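Local coordinates for aldehyde Dehydrogenase (Burkholderia cenocepacia, PDB 4O6R), which probably oxidises aldehydes with NAD(P)+ as a member of the aldehyde dehydrogenase family, and holds AMP in its nucleotide pocket, at residues 28-33 with 38-43; 93-98 with 103-108; 62-65 with 71-74. One frame throughout, in Å; residues are numbered along the deposited sequence.

Interaction 1: 28-33 with 38-43; sequences IDVLNP and VITKIA
Asp29 OD1 takes the ammonium group of Lys41 at 2.6 Å from NZ, using its syn lone pair, the one on the side of OD2. The two side chains rise next to each other from Asp29 and Lys41, a non-hydrogen-bonded pair of the antiparallel strands, whose CA atoms are 4.5 Å apart. Both start with CG anti to the carbonyl carbon, and a bend at the last torsion of Lys41 (chi4 -68°) turns NZ in to the carboxylate. A water closes the bridge into a ring, giving a proton to OD2 and accepting one from NZ. An acid and a long amine suit this partly open face, since each supplies the other's countercharge while solvent wets the outer side. On the same face Leu31 CD2 meets Val38 CG2 at 3.8 Å.

The strands are joined by the paired bonds of Ile28 and Ile42, N to O in both directions, and by Val30 N to Thr40 O at 2.9 Å. Ile39 N returns to Val30 O at 2.8 Å with an N-H...O angle of 148°.

Beta-branched residues fill the other face. Val30 CG2 lies 3.9 Å from Ile42 CG2, the two side chains crossing at about a right angle. Ile39 turns toward the facing strand, its CD1 reaching Leu31 O at 3.6 Å while CG1 packs on Asn32 CB.

This is a two-stranded beta hairpin, strands 27-32 and 37-43, laid over helices. Leu187 of helix 187-199 touches Val30, Ile39, Thr40 and Ile42, and helix 87-98 brings Leu96 against Asn32 and Ile39, and Asp97 against Val30.

Interaction 2: 93-98 with 103-108; sequences LESLDT and RDSRAL
Ser95 and Ser105 meet hydroxyl to hydroxyl, OG to OG at 2.7 Å, where their helices come together with CA atoms 6.3 Å apart. Both CB atoms are directed at the facing helix, and the two hydroxyls reach each other by different torsions. Ser95 carries OG anti to its carbonyl carbon, beside the backbone N (chi1 -68°). In Ser105 the hydroxyl is held between the backbone N and the carbonyl carbon (chi1 57°). The side chain of serine is short enough to let two helices approach this closely, and Glu94 adds only a light touch, CB to Ser105 CB at 4.3 Å.

Beyond that touch Glu94 turns its carboxylate away from Ser105: OE1 bonds Ser188 OG and OE2 bonds Leu160 N. One turn later Thr98 folds its hydroxyl back on its own helix, with OG1 giving a hydrogen bond of 2.6 Å to Glu94 O. The donor stands 46° out of the carbonyl plane, and Glu94 O also receives Thr98 N.

The serine hydroxyls have further backbone partners, Ser105 OG with Ala91 O and Ser95 OG with His100 O. Thus a small polar cluster ties helix 87-98, the turn after it and the start of helix 102-123 together. Since all three touching residues are buried, the chemistry across the contact is that of two serine hydroxyls satisfied by each other and by nearby backbone carbonyls, with little apolar packing between the segments.

Interaction 3: 62-65 with 71-74; sequences PAWS and ERGR
Apolar contact dominates between Trp64 and Arg72, whose aliphatic chain runs beneath one face of the indole. Arg72 CD sits 3.5 Å from Trp64 CE2 and makes a CH-pi contact over the face of the five-membered ring, 3.8 Å from its centroid. Further back along the arginine, CG lies 3.8 Å from Trp64 CZ2, so the methylenes follow the ring from the pyrrole part to the benzene part. Trp64 helps by swinging CG anti to its backbone N (chi1 -178°), which brings the ring near the other helix. Arginine suits the place because it offers both a greasy stem and a charged end.

The polar part is weaker. A bend at chi3 of Arg72 (-62°) sends the guanidinium past the ring, its plane 56° from that of the indole. NH1 gives a weak hydrogen bond of 3.4 Å to Trp64 O and stands 3.3 Å from Ser65 O, both oxygens lying at the guanidinium edge. The charge is too far from the ring for more than a slight cation-pi attraction. A stronger hold comes from outside, where Arg72 NE bonds Ala172 O.

Carbonyls near the C-terminal end of a helix carry partial negative charge, which should favour a cation there. Pro202 and Val205 also pack on Trp64. The arrangement is that of two consecutive helices, 47-66 and 69-85, joined by a short turn, the arginine-tryptophan pair packing the end of the first against the opening turns of the second, far from the nucleotide site.

In the fold
The contacts belong to one run of chain, in the order interaction 1, interaction 3, interaction 2. Interactions 1 and 2 have centres about 17 Å apart and touch directly: Val30 CG1 packs at 3.1 Å on Asp97 OD1, and Pro33 CD lies 3.5 Å from Leu96 O, so the hairpin rests on helix 87-98. Interaction 3 is remote, its centre about 34 Å from that of interaction 1 and about 31 Å from that of interaction 2. The hairpin is near the nucleotide pocket: the side chain of Ile28 is about 4 Å from that of AMP-binding Glu183 and about 9 Å from AMP. The side chain of Glu94 in interaction 2 is about 13 Å from AMP.

Interaction 1: 28-33 with 38-43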
loop_
_atom_site.group_PDB
_atom_site.type_symbol
_atom_site.label_atom_id
_atom_site.label_comp_id
_atom_site.label_asym_id
_atom_site.label_seq_id
_atom_site.Cartn_x
_atom_site.Cartn_y
_atom_site.Cartn_z
ATOM N N ILE A 28 2.592 -46.728 3.411
ATOM C CA ILE A 28 1.216 -46.598 2.959
ATOM C C ILE A 28 1.127 -46.942 1.471
ATOM O O ILE A 28 1.983 -46.524 0.689
ATOM C CB ILE A 28 0.714 -45.190 3.220
ATOM C CG1 ILE A 28 0.486 -45.024 4.734
ATOM C CG2 ILE A 28 -0.575 -44.949 2.465
ATOM C CD1 ILE A 28 0.266 -43.600 5.199
ATOM N N ASP A 29 0.104 -47.710 1.091
ATOM C CA ASP A 29 -0.089 -48.067 -0.319
ATOM C C ASP A 29 -0.761 -46.899 -1.054
ATOM O O ASP A 29 -1.743 -46.347 -0.559
ATOM C CB ASP A 29 -0.956 -49.326 -0.470
ATOM C CG ASP A 29 -0.216 -50.625 -0.170
ATOM O OD1 ASP A 29 0.962 -50.643 0.238
ATOM O OD2 ASP A 29 -0.851 -51.676 -0.364
ATOM N N VAL A 30 -0.218 -46.530 -2.216
ATOM C CA VAL A 30 -0.766 -45.458 -3.038
ATOM C C VAL A 30 -1.435 -46.116 -4.216
ATOM O O VAL A 30 -0.803 -46.891 -4.935
ATOM C CB VAL A 30 0.305 -44.496 -3.535
ATOM C CG1 VAL A 30 -0.310 -43.430 -4.447
ATOM C CG2 VAL A 30 0.996 -43.854 -2.333
ATOM N N LEU A 31 -2.712 -45.819 -4.392
ATOM C CA LEU A 31 -3.530 -46.491 -5.388
ATOM C C LEU A 31 -3.747 -45.629 -6.634
ATOM O O LEU A 31 -3.786 -44.375 -6.563
ATOM C CB LEU A 31 -4.877 -46.950 -4.796
ATOM C CG LEU A 31 -4.811 -47.799 -3.517
ATOM C CD1 LEU A 31 -6.193 -48.271 -3.096
ATOM C CD2 LEU A 31 -3.901 -48.988 -3.761
ATOM N N ASN A 32 -3.880 -46.320 -7.757
ATOM C CA ASN A 32 -4.311 -45.733 -9.005
ATOM C C ASN A 32 -5.835 -45.804 -9.060
ATOM O O ASN A 32 -6.388 -46.887 -9.135
ATOM C CB ASN A 32 -3.715 -46.523 -10.167
ATOM C CG ASN A 32 -4.102 -45.959 -11.527
ATOM O OD1 ASN A 32 -5.010 -45.135 -11.644
ATOM N ND2 ASN A 32 -3.382 -46.397 -12.569
ATOM N N PRO A 33 -6.521 -44.651 -9.039
ATOM C CA PRO A 33 -7.994 -44.661 -9.074
ATOM C C PRO A 33 -8.644 -45.142 -10.375
ATOM O O PRO A 33 -9.838 -45.426 -10.383
ATOM C CB PRO A 33 -8.360 -43.227 -8.769
ATOM C CG PRO A 33 -7.191 -42.430 -9.241
ATOM C CD PRO A 33 -5.970 -43.294 -9.112
ATOM N N VAL A 38 -2.001 -50.894 -7.019
ATOM C CA VAL A 38 -0.995 -50.243 -6.206
ATOM C C VAL A 38 0.088 -49.669 -7.099
ATOM O O VAL A 38 0.791 -50.409 -7.762
ATOM C CB VAL A 38 -0.353 -51.240 -5.232
ATOM C CG1 VAL A 38 0.765 -50.574 -4.436
ATOM C CG2 VAL A 38 -1.434 -51.807 -4.323
ATOM N N ILE A 39 0.231 -48.354 -7.089
ATOM C CA ILE A 39 1.296 -47.693 -7.820
ATOM C C ILE A 39 2.606 -47.993 -7.108
ATOM O O ILE A 39 3.551 -48.464 -7.704
ATOM C CB ILE A 39 1.058 -46.172 -7.907
ATOM C CG1 ILE A 39 -0.245 -45.872 -8.669
ATOM C CG2 ILE A 39 2.227 -45.466 -8.593
ATOM C CD1 ILE A 39 -0.724 -44.453 -8.482
ATOM N N THR A 40 2.636 -47.755 -5.812
ATOM C CA THR A 40 3.838 -47.931 -5.026
ATOM C C THR A 40 3.458 -47.842 -3.566
ATOM O O THR A 40 2.333 -47.458 -3.230
ATOM C CB THR A 40 4.874 -46.816 -5.324
ATOM O OG1 THR A 40 6.066 -47.034 -4.559
ATOM C CG2 THR A 40 4.299 -45.375 -4.958
ATOM N N LYS A 41 4.412 -48.164 -2.702
ATOM C CA LYS A 41 4.308 -47.852 -1.287
ATOM C C LYS A 41 5.106 -46.580 -1.035
ATOM O O LYS A 41 6.146 -46.379 -1.662
ATOM C CB LYS A 41 4.883 -49.012 -0.433
ATOM C CG LYS A 41 4.257 -50.366 -0.735
ATOM C CD LYS A 41 4.811 -51.461 0.178
ATOM C CE LYS A 41 3.992 -52.734 0.067
ATOM N NZ LYS A 41 2.618 -52.560 0.625
ATOM N N ILE A 42 4.619 -45.714 -0.144
ATOM C CA ILE A 42 5.402 -44.565 0.306
ATOM C C ILE A 42 5.772 -44.725 1.778
ATOM O O ILE A 42 5.095 -45.422 2.519
ATOM C CB ILE A 42 4.638 -43.230 0.188
ATOM C CG1 ILE A 42 3.264 -43.322 0.846
ATOM C CG2 ILE A 42 4.544 -42.797 -1.268
ATOM C CD1 ILE A 42 2.756 -42.002 1.350
ATOM N N ALA A 43 6.837 -44.063 2.198
ATOM C CA ALA A 43 7.131 -43.966 3.609
ATOM C C ALA A 43 5.990 -43.234 4.353
ATOM O O ALA A 43 5.428 -42.258 3.844
ATOM C CB ALA A 43 8.471 -43.291 3.812
HETATM O O HOH W 1 0.986 -53.634 -1.639
#

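Interaction 2: 93-98 with 103-108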
loop_
_atom_site.group_PDB
_atom_site.type_symbol
_atom_site.label_atom_id
_atom_site.label_comp_id
_atom_site.label_asym_id
_atom_site.label_seq_id
_atom_site.Cartn_x
_atom_site.Cartn_y
_atom_site.Cartn_z
ATOM N N LEU A 93 2.547 -38.093 -13.822
ATOM C CA LEU A 93 2.583 -38.584 -12.433
ATOM C C LEU A 93 1.335 -38.144 -11.670
ATOM O O LEU A 93 0.674 -38.952 -10.986
ATOM C CB LEU A 93 3.851 -38.115 -11.716
ATOM C CG LEU A 93 4.071 -38.598 -10.284
ATOM C CD1 LEU A 93 4.148 -40.104 -10.235
ATOM C CD2 LEU A 93 5.367 -38.020 -9.721
ATOM N N GLU A 94 0.978 -36.875 -11.832
ATOM C CA GLU A 94 -0.238 -36.329 -11.205
ATOM C C GLU A 94 -1.495 -37.092 -11.656
ATOM O O GLU A 94 -2.304 -37.502 -10.816
ATOM C CB GLU A 94 -0.365 -34.807 -11.486
ATOM C CG GLU A 94 -1.508 -34.088 -10.758
ATOM C CD GLU A 94 -1.280 -33.869 -9.265
ATOM O OE1 GLU A 94 -0.496 -34.603 -8.633
ATOM O OE2 GLU A 94 -1.940 -32.965 -8.682
ATOM N N SER A 95 -1.644 -37.316 -12.965
ATOM C CA SER A 95 -2.775 -38.091 -13.503
ATOM C C SER A 95 -2.828 -39.526 -12.983
ATOM O O SER A 95 -3.899 -40.038 -12.701
ATOM C CB SER A 95 -2.790 -38.102 -15.042
ATOM O OG SER A 95 -3.087 -36.795 -15.540
ATOM N N LEU A 96 -1.679 -40.166 -12.866
ATOM C CA LEU A 96 -1.603 -41.547 -12.402
ATOM C C LEU A 96 -2.144 -41.673 -10.973
ATOM O O LEU A 96 -2.902 -42.592 -10.667
ATOM C CB LEU A 96 -0.156 -42.023 -12.448
ATOM C CG LEU A 96 0.118 -43.500 -12.220
ATOM C CD1 LEU A 96 -0.386 -44.350 -13.376
ATOM C CD2 LEU A 96 1.613 -43.734 -12.001
ATOM N N ASP A 97 -1.762 -40.717 -10.140
ATOM C CA ASP A 97 -2.028 -40.712 -8.706
ATOM C C ASP A 97 -3.434 -40.191 -8.372
ATOM O O ASP A 97 -4.098 -40.692 -7.476
ATOM C CB ASP A 97 -0.967 -39.784 -8.065
ATOM C CG ASP A 97 -0.789 -40.004 -6.587
ATOM O OD1 ASP A 97 -1.373 -40.967 -6.039
ATOM O OD2 ASP A 97 -0.045 -39.204 -5.984
ATOM N N THR A 98 -3.883 -39.174 -9.083
ATOM C CA THR A 98 -5.117 -38.482 -8.720
ATOM C C THR A 98 -6.333 -38.893 -9.528
ATOM O O THR A 98 -7.441 -38.723 -9.064
ATOM C CB THR A 98 -4.998 -36.979 -8.942
ATOM O OG1 THR A 98 -4.756 -36.719 -10.333
ATOM C CG2 THR A 98 -3.906 -36.419 -8.100
ATOM N N ARG A 103 -5.181 -34.510 -20.036
ATOM C CA ARG A 103 -5.343 -33.217 -20.657
ATOM C C ARG A 103 -5.420 -32.068 -19.612
ATOM O O ARG A 103 -4.935 -30.974 -19.889
ATOM C CB ARG A 103 -6.527 -33.224 -21.622
ATOM C CG ARG A 103 -7.885 -33.198 -20.958
ATOM C CD ARG A 103 -8.962 -33.161 -22.014
ATOM N NE ARG A 103 -10.136 -32.497 -21.493
ATOM C CZ ARG A 103 -11.101 -31.954 -22.226
ATOM N NH1 ARG A 103 -11.095 -32.064 -23.559
ATOM N NH2 ARG A 103 -12.120 -31.346 -21.608
ATOM N N ASP A 104 -5.990 -32.348 -18.437
ATOM C CA ASP A 104 -6.141 -31.360 -17.353
ATOM C C ASP A 104 -4.823 -31.182 -16.583
ATOM O O ASP A 104 -4.454 -30.058 -16.191
ATOM C CB ASP A 104 -7.187 -31.788 -16.302
ATOM C CG ASP A 104 -8.627 -31.712 -16.789
ATOM O OD1 ASP A 104 -8.935 -31.043 -17.793
ATOM O OD2 ASP A 104 -9.483 -32.346 -16.095
ATOM N N SER A 105 -4.105 -32.274 -16.339
ATOM C CA SER A 105 -2.835 -32.129 -15.653
ATOM C C SER A 105 -1.842 -31.384 -16.547
ATOM O O SER A 105 -1.068 -30.607 -16.048
ATOM C CB SER A 105 -2.284 -33.447 -15.132
ATOM O OG SER A 105 -2.143 -34.361 -16.172
ATOM N N ARG A 106 -1.899 -31.588 -17.861
ATOM C CA ARG A 106 -1.071 -30.821 -18.793
ATOM C C ARG A 106 -1.482 -29.338 -18.901
ATOM O O ARG A 106 -0.619 -28.467 -18.880
ATOM C CB ARG A 106 -1.103 -31.434 -20.200
ATOM C CG ARG A 106 -0.376 -32.745 -20.375
ATOM C CD ARG A 106 -0.841 -33.396 -21.670
ATOM N NE ARG A 106 -0.064 -34.569 -22.002
ATOM C CZ ARG A 106 -0.384 -35.438 -22.949
ATOM N NH1 ARG A 106 -1.511 -35.301 -23.632
ATOM N NH2 ARG A 106 0.407 -36.475 -23.194
ATOM N N ALA A 107 -2.779 -29.049 -19.042
ATOM C CA ALA A 107 -3.240 -27.698 -19.368
ATOM C C ALA A 107 -3.492 -26.847 -18.132
ATOM O O ALA A 107 -3.461 -25.624 -18.213
ATOM C CB ALA A 107 -4.511 -27.740 -20.215
ATOM N N LEU A 108 -3.721 -27.496 -17.001
ATOM C CA LEU A 108 -4.140 -26.806 -15.814
ATOM C C LEU A 108 -3.233 -27.077 -14.614
ATOM O O LEU A 108 -2.634 -26.123 -14.099
ATOM C CB LEU A 108 -5.616 -27.121 -15.497
ATOM C CG LEU A 108 -6.652 -26.606 -16.518
ATOM C CD1 LEU A 108 -8.001 -27.280 -16.343
ATOM C CD2 LEU A 108 -6.801 -25.088 -16.441
#

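Interaction 3: 62-65 with 71-74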
loop_
_atom_site.group_PDB
_atom_site.type_symbol
_atom_site.label_atom_id
_atom_site.label_comp_id
_atom_site.label_asym_id
_atom_site.label_seq_id
_atom_site.Cartn_x
_atom_site.Cartn_y
_atom_site.Cartn_z
ATOM N N PRO A 62 17.231 -19.601 10.480
ATOM C CA PRO A 62 18.034 -18.382 10.559
ATOM C C PRO A 62 18.710 -17.997 9.231
ATOM O O PRO A 62 18.591 -16.872 8.808
ATOM C CB PRO A 62 19.059 -18.707 11.653
ATOM C CG PRO A 62 18.381 -19.686 12.546
ATOM C CD PRO A 62 17.535 -20.526 11.586
ATOM N N ALA A 63 19.371 -18.937 8.564
ATOM C CA ALA A 63 20.016 -18.655 7.277
ATOM C C ALA A 63 19.031 -18.429 6.124
ATOM O O ALA A 63 19.335 -17.708 5.170
ATOM C CB ALA A 63 20.960 -19.784 6.917
ATOM N N TRP A 64 17.865 -19.061 6.185
ATOM C CA TRP A 64 16.853 -18.841 5.155
ATOM C C TRP A 64 16.203 -17.465 5.274
ATOM O O TRP A 64 16.064 -16.734 4.283
ATOM C CB TRP A 64 15.808 -19.959 5.205
ATOM C CG TRP A 64 14.759 -19.849 4.169
ATOM C CD1 TRP A 64 13.433 -19.593 4.392
ATOM C CD2 TRP A 64 14.913 -20.004 2.768
ATOM N NE1 TRP A 64 12.759 -19.563 3.214
ATOM C CE2 TRP A 64 13.639 -19.818 2.190
ATOM C CE3 TRP A 64 16.004 -20.276 1.927
ATOM C CZ2 TRP A 64 13.422 -19.894 0.819
ATOM C CZ3 TRP A 64 15.782 -20.360 0.545
ATOM C CH2 TRP A 64 14.505 -20.179 0.013
ATOM N N SER A 65 15.817 -17.100 6.489
ATOM C CA SER A 65 15.253 -15.786 6.711
ATOM C C SER A 65 16.323 -14.691 6.479
ATOM O O SER A 65 15.976 -13.589 6.043
ATOM C CB SER A 65 14.631 -15.688 8.106
ATOM O OG SER A 65 15.569 -15.966 9.145
ATOM N N GLU A 71 17.109 -13.348 -3.355
ATOM C CA GLU A 71 17.746 -14.668 -3.495
ATOM C C GLU A 71 16.764 -15.804 -3.242
ATOM O O GLU A 71 16.766 -16.802 -3.965
ATOM C CB GLU A 71 18.976 -14.788 -2.581
ATOM C CG GLU A 71 20.098 -13.823 -2.941
ATOM C CD GLU A 71 21.387 -14.068 -2.155
ATOM O OE1 GLU A 71 21.462 -15.061 -1.377
ATOM O OE2 GLU A 71 22.314 -13.247 -2.319
ATOM N N ARG A 72 15.905 -15.650 -2.233
ATOM C CA ARG A 72 14.784 -16.588 -2.039
ATOM C C ARG A 72 13.891 -16.568 -3.283
ATOM O O ARG A 72 13.479 -17.611 -3.808
ATOM C CB ARG A 72 13.923 -16.247 -0.821
ATOM C CG ARG A 72 14.664 -16.327 0.492
ATOM C CD ARG A 72 13.707 -16.353 1.677
ATOM N NE ARG A 72 12.911 -15.148 1.762
ATOM C CZ ARG A 72 13.183 -14.089 2.513
ATOM N NH1 ARG A 72 14.276 -14.022 3.230
ATOM N NH2 ARG A 72 12.353 -13.070 2.523
ATOM N N GLY A 73 13.618 -15.366 -3.754
ATOM C CA GLY A 73 12.841 -15.179 -4.982
ATOM C C GLY A 73 13.426 -15.934 -6.178
ATOM O O GLY A 73 12.703 -16.615 -6.927
ATOM N N ARG A 74 14.727 -15.786 -6.370
ATOM C CA ARG A 74 15.422 -16.434 -7.504
ATOM C C ARG A 74 15.232 -17.968 -7.484
ATOM O O ARG A 74 15.036 -18.616 -8.539
ATOM C CB ARG A 74 16.908 -16.038 -7.496
ATOM C CG ARG A 74 17.748 -16.643 -8.611
ATOM C CD ARG A 74 17.344 -16.057 -9.962
ATOM N NE ARG A 74 18.353 -16.248 -11.017
ATOM C CZ ARG A 74 19.550 -15.647 -11.038
ATOM N NH1 ARG A 74 19.926 -14.819 -10.051
ATOM N NH2 ARG A 74 20.381 -15.878 -12.032
#